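Local coordinates for protein endoglucanase (Ganoderma lucidum, PDB 5D8Z) that probably cleaves internal beta-1,4-glycosidic bonds in cellulose and related glucans, as a glycoside hydrolase of family 5, at residues V27-F32 / W309-F314; N121-N126 / N163-V168; S192-L197 / N229-V234; H235-S240 / N274-G279. All coordinates share one frame; numbering follows the deposited sequence.

Interaction 1: V27-F32 / W309-F314; sequences VNIAGF and WAAGNF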
# COMPACT_ATOMS: atom_id res chain seq x y z
N VAL A 27 -8.57 -3.49 1.11
CA VAL A 27 -7.89 -4.55 0.41
C VAL A 27 -7.11 -4.00 -0.81
O VAL A 27 -7.47 -2.95 -1.38
CB VAL A 27 -8.89 -5.71 0.10
CG1 VAL A 27 -10.29 -5.18 -0.11
CG2 VAL A 27 -8.45 -6.58 -1.05
N ASN A 28 -6.00 -4.66 -1.14
CA ASN A 28 -5.22 -4.27 -2.27
C ASN A 28 -5.88 -4.80 -3.51
O ASN A 28 -6.09 -5.97 -3.61
CB ASN A 28 -3.85 -4.88 -2.17
CG ASN A 28 -2.95 -4.12 -1.23
OD1 ASN A 28 -2.29 -3.15 -1.64
ND2 ASN A 28 -2.89 -4.57 0.05
N ILE A 29 -6.19 -3.94 -4.46
CA ILE A 29 -6.74 -4.37 -5.71
C ILE A 29 -5.65 -4.37 -6.78
O ILE A 29 -5.40 -3.35 -7.43
CB ILE A 29 -7.85 -3.41 -6.14
CG1 ILE A 29 -8.87 -3.24 -5.03
CG2 ILE A 29 -8.55 -3.94 -7.36
CD1 ILE A 29 -9.25 -4.50 -4.28
N ALA A 30 -5.02 -5.54 -6.97
CA ALA A 30 -3.83 -5.66 -7.82
C ALA A 30 -4.10 -5.92 -9.28
O ALA A 30 -5.18 -6.28 -9.69
CB ALA A 30 -2.94 -6.73 -7.30
N GLY A 31 -3.06 -5.72 -10.08
CA GLY A 31 -3.15 -5.84 -11.53
C GLY A 31 -2.26 -4.89 -12.31
O GLY A 31 -1.57 -5.32 -13.22
N PHE A 32 -2.29 -3.59 -12.00
CA PHE A 32 -1.43 -2.63 -12.71
C PHE A 32 0.02 -2.86 -12.32
O PHE A 32 0.94 -2.34 -12.98
CB PHE A 32 -1.80 -1.18 -12.38
CG PHE A 32 -2.96 -0.64 -13.16
CD1 PHE A 32 -2.79 -0.22 -14.45
CD2 PHE A 32 -4.21 -0.52 -12.57
CE1 PHE A 32 -3.85 0.30 -15.17
CE2 PHE A 32 -5.29 -0.00 -13.28
CZ PHE A 32 -5.11 0.42 -14.59
N TRP A 309 -3.65 -8.15 1.49
CA TRP A 309 -3.00 -8.30 0.22
C TRP A 309 -3.65 -9.43 -0.48
O TRP A 309 -3.49 -10.58 -0.06
CB TRP A 309 -1.50 -8.57 0.29
CG TRP A 309 -0.99 -8.83 -1.08
CD1 TRP A 309 -0.75 -10.05 -1.64
CD2 TRP A 309 -0.73 -7.87 -2.11
NE1 TRP A 309 -0.36 -9.92 -2.95
CE2 TRP A 309 -0.33 -8.59 -3.26
CE3 TRP A 309 -0.79 -6.47 -2.16
CZ2 TRP A 309 0.03 -7.96 -4.45
CZ3 TRP A 309 -0.43 -5.84 -3.35
CH2 TRP A 309 -0.02 -6.59 -4.48
N ALA A 310 -4.52 -9.02 -1.41
CA ALA A 310 -4.58 -9.47 -2.74
C ALA A 310 -5.93 -9.83 -3.26
O ALA A 310 -6.30 -10.99 -3.25
CB ALA A 310 -3.68 -10.65 -2.91
N ALA A 311 -6.63 -8.85 -3.79
CA ALA A 311 -7.77 -9.10 -4.65
C ALA A 311 -7.47 -8.47 -6.00
O ALA A 311 -6.31 -8.37 -6.38
CB ALA A 311 -9.02 -8.53 -4.03
N GLY A 312 -8.48 -8.02 -6.74
CA GLY A 312 -8.21 -7.52 -8.09
C GLY A 312 -8.15 -8.67 -9.06
O GLY A 312 -9.10 -9.47 -9.13
N ASN A 313 -7.09 -8.82 -9.85
CA ASN A 313 -7.15 -9.94 -10.76
C ASN A 313 -6.06 -10.96 -10.64
O ASN A 313 -5.35 -11.29 -11.56
CB ASN A 313 -7.50 -9.53 -12.21
CG ASN A 313 -6.55 -8.56 -12.77
OD1 ASN A 313 -5.43 -8.46 -12.29
ND2 ASN A 313 -6.97 -7.85 -13.78
N PHE A 314 -6.01 -11.50 -9.43
CA PHE A 314 -5.34 -12.74 -9.15
C PHE A 314 -6.31 -13.86 -9.48
O PHE A 314 -7.48 -13.73 -9.24
CB PHE A 314 -4.94 -12.79 -7.66
CG PHE A 314 -3.66 -12.05 -7.35
CD1 PHE A 314 -2.42 -12.65 -7.56
CD2 PHE A 314 -3.68 -10.76 -6.86
CE1 PHE A 314 -1.24 -11.98 -7.29
CE2 PHE A 314 -2.50 -10.08 -6.59
CZ PHE A 314 -1.28 -10.69 -6.82
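Asn-28 and Trp-309 meet at about a right angle: the amide carbon Asn-28 CG lies 3.3 Å from Trp-309 CE3, and Asn-28 CB is almost as near the same ring atom. The amide and indole planes are 52° apart, so the two groups are not stacked. With CG anti to the backbone N (chi1 175°), the indole of Trp-309 swings back toward 27-32, and its far corner, CH2, comes 4.1 Å from Ala-30 CB. Polar ends are held from outside: Asn-28 OD1 by Arg-76, ND2 by the carbonyls of Gly-308 and Thr-275, and Trp-309 NE1 by Tyr-318.

Ala-30 CB also touches Phe-314, whose CE2 lies 3.5 Å from it. A separate apolar group forms where Val-27 CG2 packs 3.6 Å from Ala-311 CB. Ile-29 splits its branches, CG2 resting on Gly-312 CA while CD1 reaches Ala-311 CB.

Backbone bonds align the parallel strands. Ala-311 N donates to Asn-28 O (2.9 Å), Ala-30 N to Ala-311 O (3.2 Å) and Asn-313 N to Ala-30 O (3.2 Å). The short runs 27-30 and 310-312 diverge by 51°. This pairing of the first and last strands closes the eight-stranded barrel. Strand 74-79 flanks 27-30 on its other edge, strand 272-277 borders 303-312, and helix 59-68 packs on Val-27, Ile-29 and Ala-311.

Interaction 2: N121-N126 / N163-V168; sequences NYARFN and NEPHDV. With BGC (beta-D-glucopyranose), chain C.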
# COMPACT_ATOMS: atom_id res chain seq x y z
N ASN A 121 7.31 0.26 -6.75
CA ASN A 121 8.64 0.12 -7.32
C ASN A 121 9.80 -0.33 -6.45
O ASN A 121 10.91 -0.43 -6.98
CB ASN A 121 9.02 1.41 -7.99
CG ASN A 121 8.66 1.40 -9.42
OD1 ASN A 121 9.51 1.24 -10.28
ND2 ASN A 121 7.38 1.49 -9.69
N TYR A 122 9.60 -0.63 -5.17
CA TYR A 122 10.69 -1.16 -4.32
C TYR A 122 11.87 -0.19 -4.27
O TYR A 122 13.02 -0.59 -4.26
CB TYR A 122 11.14 -2.53 -4.85
CG TYR A 122 9.98 -3.47 -5.03
CD1 TYR A 122 9.25 -3.50 -6.23
CD2 TYR A 122 9.56 -4.30 -3.98
CE1 TYR A 122 8.17 -4.36 -6.38
CE2 TYR A 122 8.50 -5.17 -4.13
CZ TYR A 122 7.81 -5.19 -5.33
OH TYR A 122 6.74 -6.05 -5.47
N ALA A 123 11.54 1.09 -4.28
CA ALA A 123 12.54 2.16 -4.26
C ALA A 123 13.51 2.13 -5.43
O ALA A 123 14.54 2.80 -5.39
CB ALA A 123 13.31 2.18 -2.94
N ARG A 124 13.17 1.39 -6.47
CA ARG A 124 14.06 1.27 -7.62
C ARG A 124 13.42 1.66 -8.94
O ARG A 124 12.20 1.84 -9.04
CB ARG A 124 14.56 -0.15 -7.70
CG ARG A 124 15.56 -0.49 -6.63
CD ARG A 124 15.64 -1.98 -6.46
NE ARG A 124 16.77 -2.27 -5.60
CZ ARG A 124 16.74 -2.26 -4.27
NH1 ARG A 124 15.61 -1.98 -3.61
NH2 ARG A 124 17.85 -2.54 -3.60
N PHE A 125 14.27 1.80 -9.94
CA PHE A 125 13.87 1.98 -11.34
C PHE A 125 14.89 1.21 -12.18
O PHE A 125 16.08 1.53 -12.20
CB PHE A 125 13.85 3.46 -11.72
CG PHE A 125 13.14 3.74 -13.02
CD1 PHE A 125 11.77 3.98 -13.05
CD2 PHE A 125 13.84 3.75 -14.23
CE1 PHE A 125 11.11 4.21 -14.25
CE2 PHE A 125 13.20 3.99 -15.42
CZ PHE A 125 11.83 4.22 -15.43
N ASN A 126 14.41 0.19 -12.86
CA ASN A 126 15.28 -0.76 -13.56
C ASN A 126 16.62 -1.08 -12.92
O ASN A 126 17.64 -0.74 -13.46
CB ASN A 126 15.52 -0.30 -15.00
CG ASN A 126 14.25 -0.25 -15.81
OD1 ASN A 126 13.37 -1.10 -15.68
ND2 ASN A 126 14.15 0.75 -16.63
N ASN A 163 6.42 1.58 -2.48
CA ASN A 163 6.13 0.26 -1.99
C ASN A 163 7.38 -0.52 -1.68
O ASN A 163 8.25 -0.66 -2.52
CB ASN A 163 5.39 -0.52 -3.03
CG ASN A 163 5.08 -1.90 -2.57
OD1 ASN A 163 4.24 -2.08 -1.69
ND2 ASN A 163 5.75 -2.88 -3.13
N GLU A 164 7.44 -1.06 -0.47
CA GLU A 164 8.49 -2.01 -0.03
C GLU A 164 9.95 -1.76 -0.40
O GLU A 164 10.60 -2.62 -1.00
CB GLU A 164 8.08 -3.43 -0.42
CG GLU A 164 6.97 -3.95 0.47
CD GLU A 164 6.66 -5.42 0.24
OE1 GLU A 164 7.19 -5.99 -0.74
OE2 GLU A 164 5.87 -6.01 1.03
N PRO A 165 10.51 -0.63 0.01
CA PRO A 165 11.95 -0.49 -0.09
C PRO A 165 12.66 -1.64 0.62
O PRO A 165 12.22 -2.09 1.67
CB PRO A 165 12.25 0.81 0.64
CG PRO A 165 10.95 1.55 0.79
CD PRO A 165 9.83 0.58 0.53
N HIS A 166 13.74 -2.13 0.02
CA HIS A 166 14.47 -3.21 0.59
C HIS A 166 15.89 -3.12 0.12
O HIS A 166 16.17 -2.46 -0.86
CB HIS A 166 13.87 -4.53 0.19
CG HIS A 166 14.10 -4.90 -1.23
ND1 HIS A 166 15.25 -5.53 -1.66
CD2 HIS A 166 13.32 -4.76 -2.33
CE1 HIS A 166 15.17 -5.75 -2.96
NE2 HIS A 166 14.01 -5.29 -3.39
N ASP A 167 16.77 -3.77 0.87
CA ASP A 167 18.22 -3.73 0.69
C ASP A 167 18.76 -2.36 0.19
O ASP A 167 19.55 -2.28 -0.77
CB ASP A 167 18.68 -4.90 -0.18
CG ASP A 167 18.16 -6.26 0.34
OD1 ASP A 167 18.59 -6.65 1.46
OD2 ASP A 167 17.34 -6.93 -0.34
N VAL A 168 18.33 -1.31 0.88
CA VAL A 168 18.81 0.04 0.66
C VAL A 168 20.02 0.30 1.53
O VAL A 168 19.96 0.06 2.74
CB VAL A 168 17.74 1.06 1.07
CG1 VAL A 168 18.23 2.50 0.97
CG2 VAL A 168 16.49 0.84 0.23
C2 BGC C . 8.66 -11.09 -1.38
C3 BGC C . 7.46 -10.19 -1.76
C4 BGC C . 6.71 -9.66 -0.55
C5 BGC C . 7.70 -9.08 0.49
C6 BGC C . 7.00 -8.79 1.82
C1 BGC C . 9.55 -10.56 -0.22
O2 BGC C . 9.47 -11.25 -2.55
O3 BGC C . 6.47 -10.89 -2.53
O4 BGC C . 5.71 -8.75 -1.05
O5 BGC C . 8.77 -9.98 0.83
O6 BGC C . 7.51 -9.59 2.88
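Arg-124 lays its guanidinium flat on the imidazole of His-166, with centres 4.3 Å apart and planes inclined by only 15°, while the same group binds backbone oxygens at its edge. Arg-124 NH1 donates to His-166 O (2.8 Å, 156° at the hydrogen), and Arg-124 NH2 donates to that oxygen as well (3.2 Å). His-166 O is thus gripped end-on by two nitrogens that approach from one face of its carbonyl plane. Arg-124 NH1 also donates to Tyr-122 O at 3.0 Å, and NH2 makes a weak bond to Asp-167 O. An extended chain from CG to NE carries the guanidinium across to 163-168, where these bonds fix its rotation.

The imidazole is anchored too. His-166 ND1 donates to Asp-167 OD2 (2.8 Å), NE2 bonds to the carbonyl of Ser-38, and the ring stacks with Trp-202.

Tyr-122 N forms a weak bond to Asn-163 O, and Asn-163 ND2 sits over one face of the tyrosine ring, 3.7 Å from Tyr-122 CE2. The amide oxygen OD1 of Asn-163 is taken by Arg-76. The type I' turn Asn-121 to Arg-124, closed by Arg-124 N to Asn-121 O, presents Tyr-122 and Arg-124 to 163-168.

Glu-164 has partners for both oxygens: OE1 accepts from O4 of the bound glucose (3.1 Å), and OE2 accepts from His-235 ND1. The Asn-163, Glu-164, Pro-165 sequence, just beyond the fourth barrel strand, matches the Asn-Glu-Pro signature of family 5, which in relatives of known mechanism carries the acid/base glutamate.

Interaction 3: S192-L197 / N229-V234; sequences SQIILL and NLIFDV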
# COMPACT_ATOMS: atom_id res chain seq x y z
N SER A 192 -4.22 18.38 2.37
CA SER A 192 -5.12 17.73 3.34
C SER A 192 -4.90 16.23 3.50
O SER A 192 -5.38 15.65 4.47
CB SER A 192 -6.58 17.95 2.94
OG SER A 192 -6.79 17.55 1.59
N GLN A 193 -4.16 15.60 2.58
CA GLN A 193 -4.05 14.15 2.53
C GLN A 193 -3.00 13.57 3.45
O GLN A 193 -2.08 14.26 3.91
CB GLN A 193 -3.75 13.67 1.13
CG GLN A 193 -4.88 13.89 0.15
CD GLN A 193 -4.89 15.28 -0.39
OE1 GLN A 193 -4.43 16.19 0.27
NE2 GLN A 193 -5.38 15.44 -1.58
N ILE A 194 -3.20 12.29 3.74
CA ILE A 194 -2.21 11.45 4.38
C ILE A 194 -1.15 11.17 3.33
O ILE A 194 -1.44 11.10 2.13
CB ILE A 194 -2.80 10.07 4.76
CG1 ILE A 194 -4.07 10.22 5.60
CG2 ILE A 194 -1.77 9.20 5.43
CD1 ILE A 194 -4.42 9.01 6.46
N ILE A 195 0.08 11.01 3.79
CA ILE A 195 1.15 10.50 2.99
C ILE A 195 1.82 9.40 3.81
O ILE A 195 2.08 9.57 5.01
CB ILE A 195 2.14 11.57 2.67
CG1 ILE A 195 1.52 12.66 1.78
CG2 ILE A 195 3.32 10.96 1.96
CD1 ILE A 195 2.36 13.93 1.71
N LEU A 196 2.05 8.26 3.17
CA LEU A 196 2.56 7.07 3.83
C LEU A 196 4.06 7.09 3.63
O LEU A 196 4.53 7.46 2.55
CB LEU A 196 1.94 5.79 3.26
CG LEU A 196 0.41 5.78 3.40
CD1 LEU A 196 -0.30 4.82 2.46
CD2 LEU A 196 0.00 5.48 4.82
N LEU A 197 4.81 6.76 4.68
CA LEU A 197 6.24 6.84 4.60
C LEU A 197 6.81 5.47 4.85
O LEU A 197 6.68 4.95 5.96
CB LEU A 197 6.81 7.82 5.61
CG LEU A 197 6.02 9.07 5.97
CD1 LEU A 197 6.90 9.89 6.90
CD2 LEU A 197 5.59 9.87 4.76
N ASN A 229 -0.40 14.31 9.49
CA ASN A 229 -0.79 13.51 8.34
C ASN A 229 0.35 12.86 7.56
O ASN A 229 0.26 12.71 6.35
CB ASN A 229 -1.68 14.36 7.44
CG ASN A 229 -3.10 14.39 7.93
OD1 ASN A 229 -3.43 13.63 8.85
ND2 ASN A 229 -3.95 15.20 7.31
N LEU A 230 1.41 12.51 8.27
CA LEU A 230 2.51 11.76 7.71
C LEU A 230 2.56 10.50 8.55
O LEU A 230 2.90 10.54 9.73
CB LEU A 230 3.83 12.50 7.86
CG LEU A 230 3.97 13.91 7.31
CD1 LEU A 230 5.37 14.41 7.63
CD2 LEU A 230 3.72 13.94 5.81
N ILE A 231 2.23 9.38 7.93
CA ILE A 231 1.97 8.18 8.66
C ILE A 231 2.98 7.19 8.14
O ILE A 231 3.22 7.14 6.95
CB ILE A 231 0.53 7.70 8.35
CG1 ILE A 231 -0.49 8.82 8.63
CG2 ILE A 231 0.20 6.39 9.08
CD1 ILE A 231 -0.63 9.25 10.08
N PHE A 232 3.58 6.42 9.03
CA PHE A 232 4.47 5.36 8.60
C PHE A 232 3.71 4.25 7.91
O PHE A 232 2.57 3.99 8.20
CB PHE A 232 5.32 4.87 9.77
CG PHE A 232 6.12 5.96 10.39
CD1 PHE A 232 7.21 6.49 9.71
CD2 PHE A 232 5.74 6.53 11.58
CE1 PHE A 232 7.94 7.54 10.25
CE2 PHE A 232 6.47 7.59 12.13
CZ PHE A 232 7.57 8.09 11.47
N ASP A 233 4.37 3.63 6.95
CA ASP A 233 3.81 2.67 6.04
C ASP A 233 4.50 1.40 6.38
O ASP A 233 5.71 1.32 6.26
CB ASP A 233 4.19 3.09 4.61
CG ASP A 233 3.48 2.28 3.52
OD1 ASP A 233 2.77 1.31 3.87
OD2 ASP A 233 3.65 2.61 2.30
N VAL A 234 3.77 0.39 6.84
CA VAL A 234 4.41 -0.88 7.17
C VAL A 234 3.63 -2.06 6.63
O VAL A 234 2.43 -1.97 6.36
CB VAL A 234 4.67 -1.04 8.68
CG1 VAL A 234 5.40 0.18 9.23
CG2 VAL A 234 3.38 -1.22 9.45
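Gln-193 O faces the side chain of Asn-229, 3.6 Å from its CB, where 192-197 comes alongside 229-234. Next, Ile-194 places CG2 against Ile-231 CG1 at 3.5 Å; chi1 of -54° sets CG1 beside the backbone N and CG2 beside the carbonyl carbon, on the side of the neighbouring strand. Ile-195 then takes up the parallel pairing: its N donates to Asn-229 O (3.1 Å), and its O accepts from Ile-231 N (2.9 Å, 173° at the hydrogen). Its side chain shares a face with Leu-230, Leu-197 and Phe-232, and helix 171-187 packs on it.

Leu-196 points to the other face, with Ile-231, where both also touch Phe-273. Leu-196 CB is 3.7 Å from Asp-233 OD2. Leu-197 N donates to Ile-231 O (2.8 Å) in the carbonyl plane, and Leu-197 O receives Asp-233 N (2.8 Å) from well above its own carbonyl plane. Leu-197 CD1 touches both Leu-230 CB (4.1 Å) and Phe-232 CE1.

The four hydrogen bonds named join backbone to backbone, so they fix the parallel register of the fifth and sixth barrel strands largely independently of side-chain identity, while mainly aliphatic side chains pack on the two faces.

Interaction 4: H235-S240 / N274-G279; sequences HKYLDS and NTETGG. With BGC (beta-D-glucopyranose), chain C.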
# COMPACT_ATOMS: atom_id res chain seq x y z
N HIS A 235 4.35 -3.16 6.47
CA HIS A 235 3.87 -4.39 5.88
C HIS A 235 4.31 -5.56 6.78
O HIS A 235 5.36 -5.48 7.42
CB HIS A 235 4.50 -4.55 4.51
CG HIS A 235 4.00 -3.58 3.48
ND1 HIS A 235 4.26 -3.74 2.14
CD2 HIS A 235 3.24 -2.46 3.58
CE1 HIS A 235 3.70 -2.76 1.46
NE2 HIS A 235 3.07 -1.97 2.31
N LYS A 236 3.48 -6.61 6.83
CA LYS A 236 3.71 -7.78 7.70
C LYS A 236 2.84 -8.98 7.31
O LYS A 236 1.58 -8.89 7.27
CB LYS A 236 3.41 -7.45 9.16
CG LYS A 236 4.63 -7.52 10.05
CD LYS A 236 5.04 -8.95 10.30
CE LYS A 236 6.53 -9.17 10.15
NZ LYS A 236 6.79 -10.64 10.20
N TYR A 237 3.50 -10.11 7.08
CA TYR A 237 2.84 -11.33 6.65
C TYR A 237 2.95 -12.33 7.78
O TYR A 237 3.71 -12.10 8.70
CB TYR A 237 3.48 -11.83 5.37
CG TYR A 237 3.09 -10.97 4.20
CD1 TYR A 237 1.87 -11.15 3.56
CD2 TYR A 237 3.91 -9.94 3.76
CE1 TYR A 237 1.50 -10.38 2.49
CE2 TYR A 237 3.53 -9.16 2.69
CZ TYR A 237 2.33 -9.38 2.06
OH TYR A 237 1.93 -8.61 1.01
N LEU A 238 2.22 -13.44 7.70
CA LEU A 238 2.10 -14.34 8.84
C LEU A 238 2.86 -15.66 8.69
O LEU A 238 2.65 -16.59 9.47
CB LEU A 238 0.62 -14.59 9.13
CG LEU A 238 -0.08 -13.42 9.85
CD1 LEU A 238 -0.43 -12.30 8.88
CD2 LEU A 238 -1.35 -13.81 10.60
N ASP A 239 3.75 -15.74 7.71
CA ASP A 239 4.47 -16.99 7.44
C ASP A 239 5.86 -16.90 8.01
O ASP A 239 6.29 -15.81 8.38
CB ASP A 239 4.49 -17.34 5.95
CG ASP A 239 4.94 -16.19 5.07
OD1 ASP A 239 4.66 -15.02 5.40
OD2 ASP A 239 5.55 -16.47 4.01
N SER A 240 6.55 -18.04 8.12
CA SER A 240 7.80 -18.10 8.88
C SER A 240 8.82 -17.06 8.42
O SER A 240 9.45 -16.40 9.26
CB SER A 240 8.42 -19.51 8.83
OG SER A 240 8.28 -20.10 7.55
N ASN A 274 -0.76 -0.24 8.27
CA ASN A 274 -0.35 -1.50 7.72
C ASN A 274 -0.95 -1.75 6.35
O ASN A 274 -2.05 -2.29 6.25
CB ASN A 274 -0.74 -2.63 8.65
CG ASN A 274 -0.26 -3.94 8.14
OD1 ASN A 274 0.65 -3.98 7.31
ND2 ASN A 274 -0.86 -5.01 8.61
N THR A 275 -0.22 -1.40 5.30
CA THR A 275 -0.79 -1.39 3.96
C THR A 275 -0.68 -2.72 3.21
O THR A 275 -1.17 -2.85 2.10
CB THR A 275 -0.14 -0.29 3.13
OG1 THR A 275 1.27 -0.29 3.38
CG2 THR A 275 -0.72 1.05 3.50
N GLU A 276 -0.03 -3.70 3.80
CA GLU A 276 0.02 -5.02 3.20
C GLU A 276 0.08 -6.09 4.30
O GLU A 276 0.95 -6.05 5.18
CB GLU A 276 1.24 -5.15 2.28
CG GLU A 276 0.93 -5.14 0.79
CD GLU A 276 2.17 -5.36 -0.09
OE1 GLU A 276 2.89 -6.38 0.09
OE2 GLU A 276 2.43 -4.52 -0.98
N THR A 277 -0.86 -7.02 4.24
CA THR A 277 -0.82 -8.23 5.07
C THR A 277 -1.78 -9.26 4.51
O THR A 277 -2.72 -8.93 3.79
CB THR A 277 -1.18 -7.98 6.58
OG1 THR A 277 -0.94 -9.18 7.36
CG2 THR A 277 -2.63 -7.54 6.76
N GLY A 278 -1.57 -10.51 4.88
CA GLY A 278 -2.53 -11.56 4.61
C GLY A 278 -2.02 -12.97 4.85
O GLY A 278 -0.90 -13.20 5.35
N GLY A 279 -2.87 -13.91 4.46
CA GLY A 279 -2.50 -15.29 4.48
C GLY A 279 -3.43 -16.19 3.72
O GLY A 279 -4.36 -15.74 3.07
C2 BGC C . 8.66 -11.09 -1.38
C3 BGC C . 7.46 -10.19 -1.76
C4 BGC C . 6.71 -9.66 -0.55
C5 BGC C . 7.70 -9.08 0.49
C6 BGC C . 7.00 -8.79 1.82
C1 BGC C . 9.55 -10.56 -0.22
O2 BGC C . 9.47 -11.25 -2.55
O3 BGC C . 6.47 -10.89 -2.53
O4 BGC C . 5.71 -8.75 -1.05
O5 BGC C . 8.77 -9.98 0.83
O6 BGC C . 7.51 -9.59 2.88
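Glu-276 uses its aliphatic root as a CH-pi donor to His-235: CB stands 3.3 Å from the imidazole centroid and only 9° off the ring normal, so it sits over the centre of the face. The chain then runs extended beyond CG and delivers the carboxylate to Tyr-237. There Tyr-237 OH donates to Glu-276 OE1 (2.6 Å), meeting it on the anti side, 25° out of the carboxylate plane, while OE1 lies near the plane of the tyrosine ring at its edge. The other oxygen, OE2, forms a salt bridge with Arg-76, so both ends of the carboxylate are held.

One backbone bond, Lys-236 N to Glu-276 O (3.1 Å, 165° at the hydrogen), is joined by a side-chain bond from Thr-277 OG1 to Lys-236 O. Beyond them Leu-238 CD1 packs 3.7 Å from Gly-278 O.

The bound glucose lies beside Tyr-237: its C6 is 3.6 Å from Tyr-237 CE2, and its O4 is 3.9 Å from Glu-276 OE1. Both residues line the glycan pocket. A glutamate at the end of the seventh strand of a (beta/alpha)8 barrel, held by a tyrosine, is consistent with the nucleophile position of family 5 relatives.

How the interactions relate
All four contacts are largely buried, but they differ in place. Interactions 1, 3 and 4 all reach the barrel sheet; strand 272-277 of interaction 4 neighbours both 303-312 of interaction 1 and 230-235 of interaction 3, and Val-234 O lies 2.9 Å from Thr-275 N. Interactions 1 and 3, on opposite sides of the chain's centre, rest on backbone bonds and apolar side chains. Interaction 2 joins mostly loops beyond the strands, and of the touching residues its Asp-167 is the exposed one. In interactions 2 and 4 charged and aromatic groups dominate, both touch glucose, and Glu-164 and Glu-276 bring their carboxylates together between them.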